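Local coordinates for uncharacterized protein (Leptospirillum rubarum, PDB 3OMD) that is of unknown function and belongs to the DUF5069 family, its single chain built of helices and loops without strands, at residues Arg14-Arg19 with Leu136-Glu141. Residues are numbered along the deposited sequence; the frame is centred on the assembly and turned at random.
Sequences RSPVDR and LLDLEE
A buried contact led by one side-chain hydrogen bond, S15 to D138, ties the N-terminal loop ahead of helix 26-38 to the last turn of the C-terminal helix 133-140. S15 OG donates to D138 OD1 at 2.8 Å, meeting the carboxylate on the syn side of that oxygen, with D138 OD2 only 3.1 Å from the same hydroxyl. The hydroxyl also accepts from V17 N (3.1 Å, N-H...O angle 161°), an ST turn; with OG anti to the S15 backbone N (chi1 175°) the hydroxyl sits beside the carbonyl carbon, facing the V17 amide. One small group thus works both ways, receiving a bond from its own loop and giving one to the helix. The type I turn S15-D18, with D18 N bonded to S15 O, adds a backbone link within the loop. Beside this polar pair the P16 ring presents CG to L137 CD1 at 3.9 Å, while its CD passes D138 OD1 at 3.5 Å. V17 CG2 skirts the other carboxylate oxygen, D138 OD2, at 4.1 Å. R143, just beyond the helix, forms a salt bridge with D138 OD1 and probably offsets its buried charge. A leucine in place of D138 would probably leave the S15 hydroxyl without its acceptor and R143 without one of its carboxylate mates. Helix 26-38 flanks the junction through R28, which touches both P16 and L137, and helix 92-104 packs against the loop, Y102 on P16 and E103 on V17.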
loop_
_atom_site.group_PDB
_atom_site.type_symbol
_atom_site.label_atom_id
_atom_site.label_comp_id
_atom_site.label_asym_id
_atom_site.label_seq_id
_atom_site.Cartn_x
_atom_site.Cartn_y
_atom_site.Cartn_z
ATOM N N ARG A 14 -2.495 1.247 -6.729
ATOM C CA ARG A 14 -1.524 0.336 -7.356
ATOM C C ARG A 14 -1.136 -0.836 -6.460
ATOM O O ARG A 14 -1.367 -0.813 -5.224
ATOM C CB ARG A 14 -0.292 1.138 -7.839
ATOM C CG ARG A 14 -0.655 1.915 -9.146
ATOM C CD ARG A 14 0.414 2.905 -9.577
ATOM N NE ARG A 14 0.567 3.962 -8.585
ATOM C CZ ARG A 14 1.548 4.866 -8.635
ATOM N NH1 ARG A 14 2.452 4.816 -9.607
ATOM N NH2 ARG A 14 1.643 5.788 -7.693
ATOM N N SER A 15 -0.552 -1.853 -7.105
ATOM C CA SER A 15 -0.235 -3.089 -6.411
ATOM C C SER A 15 0.701 -2.870 -5.232
ATOM O O SER A 15 1.662 -2.098 -5.327
ATOM C CB SER A 15 0.443 -4.053 -7.389
ATOM O OG SER A 15 0.862 -5.224 -6.689
ATOM N N PRO A 16 0.492 -3.615 -4.141
ATOM C CA PRO A 16 1.456 -3.629 -3.018
ATOM C C PRO A 16 2.889 -3.858 -3.490
ATOM O O PRO A 16 3.820 -3.363 -2.851
ATOM C CB PRO A 16 0.998 -4.858 -2.195
ATOM C CG PRO A 16 -0.522 -4.829 -2.365
ATOM C CD PRO A 16 -0.687 -4.475 -3.876
ATOM N N VAL A 17 3.089 -4.654 -4.543
ATOM C CA VAL A 17 4.444 -5.063 -4.937
ATOM C C VAL A 17 4.911 -4.408 -6.262
ATOM O O VAL A 17 5.915 -4.834 -6.842
ATOM C CB VAL A 17 4.589 -6.606 -4.950
ATOM C CG1 VAL A 17 4.333 -7.166 -3.505
ATOM C CG2 VAL A 17 3.722 -7.248 -6.036
ATOM N N ASP A 18 4.200 -3.351 -6.677
ATOM C CA ASP A 18 4.614 -2.507 -7.812
ATOM C C ASP A 18 5.576 -1.475 -7.182
ATOM O O ASP A 18 5.145 -0.458 -6.620
ATOM C CB ASP A 18 3.379 -1.847 -8.418
ATOM C CG ASP A 18 3.708 -0.978 -9.635
ATOM O OD1 ASP A 18 4.912 -0.825 -9.987
ATOM O OD2 ASP A 18 2.735 -0.448 -10.195
ATOM N N ARG A 19 6.886 -1.753 -7.265
ATOM C CA ARG A 19 7.848 -1.030 -6.400
ATOM C C ARG A 19 8.242 0.345 -6.952
ATOM O O ARG A 19 8.245 0.576 -8.183
ATOM C CB ARG A 19 9.099 -1.878 -6.182
ATOM C CG ARG A 19 8.796 -3.171 -5.405
ATOM C CD ARG A 19 10.044 -4.050 -5.262
ATOM N NE ARG A 19 9.733 -5.217 -4.431
ATOM C CZ ARG A 19 10.581 -6.214 -4.247
ATOM N NH1 ARG A 19 11.788 -6.192 -4.837
ATOM N NH2 ARG A 19 10.253 -7.233 -3.462
ATOM N N LEU A 136 -3.601 -11.447 -1.703
ATOM C CA LEU A 136 -5.065 -11.366 -1.708
ATOM C C LEU A 136 -5.532 -10.007 -2.285
ATOM O O LEU A 136 -6.497 -9.946 -3.053
ATOM C CB LEU A 136 -5.621 -11.595 -0.291
ATOM C CG LEU A 136 -7.149 -11.694 -0.228
ATOM C CD1 LEU A 136 -7.627 -12.905 -1.041
ATOM C CD2 LEU A 136 -7.559 -11.833 1.251
ATOM N N LEU A 137 -4.853 -8.918 -1.899
ATOM C CA LEU A 137 -5.189 -7.604 -2.462
ATOM C C LEU A 137 -5.053 -7.616 -3.990
ATOM O O LEU A 137 -5.923 -7.079 -4.685
ATOM C CB LEU A 137 -4.292 -6.524 -1.857
ATOM C CG LEU A 137 -4.601 -6.168 -0.397
ATOM C CD1 LEU A 137 -3.506 -5.285 0.173
ATOM C CD2 LEU A 137 -5.943 -5.445 -0.296
ATOM N N ASP A 138 -3.951 -8.148 -4.527
ATOM C CA ASP A 138 -3.810 -8.193 -5.990
ATOM C C ASP A 138 -4.924 -9.026 -6.612
ATOM O O ASP A 138 -5.395 -8.709 -7.709
ATOM C CB ASP A 138 -2.446 -8.765 -6.392
ATOM C CG ASP A 138 -1.368 -7.722 -6.488
ATOM O OD1 ASP A 138 -1.666 -6.510 -6.510
ATOM O OD2 ASP A 138 -0.204 -8.157 -6.578
ATOM N N LEU A 139 -5.311 -10.122 -5.946
ATOM C CA LEU A 139 -6.381 -10.973 -6.495
ATOM C C LEU A 139 -7.682 -10.176 -6.561
ATOM O O LEU A 139 -8.366 -10.196 -7.615
ATOM C CB LEU A 139 -6.553 -12.218 -5.602
ATOM C CG LEU A 139 -7.677 -13.180 -5.985
ATOM C CD1 LEU A 139 -7.271 -13.881 -7.259
ATOM C CD2 LEU A 139 -7.884 -14.196 -4.856
ATOM N N GLU A 140 -8.024 -9.483 -5.464
ATOM C CA GLU A 140 -9.275 -8.715 -5.428
ATOM C C GLU A 140 -9.241 -7.593 -6.479
ATOM O O GLU A 140 -10.300 -7.209 -7.036
ATOM C CB GLU A 140 -9.540 -8.149 -4.031
ATOM C CG GLU A 140 -10.818 -7.285 -3.971
ATOM C CD GLU A 140 -11.665 -7.384 -2.680
ATOM O OE1 GLU A 140 -11.364 -8.174 -1.759
ATOM O OE2 GLU A 140 -12.695 -6.648 -2.610
ATOM N N GLU A 141 -8.038 -7.055 -6.732
ATOM C CA GLU A 141 -7.880 -5.922 -7.645
ATOM C C GLU A 141 -7.543 -6.389 -9.079
ATOM O O GLU A 141 -7.039 -5.637 -9.921
ATOM C CB GLU A 141 -6.828 -4.958 -7.103
ATOM C CG GLU A 141 -7.369 -4.261 -5.829
ATOM C CD GLU A 141 -6.403 -3.382 -5.133
ATOM O OE1 GLU A 141 -5.181 -3.367 -5.448
ATOM O OE2 GLU A 141 -6.883 -2.723 -4.181
#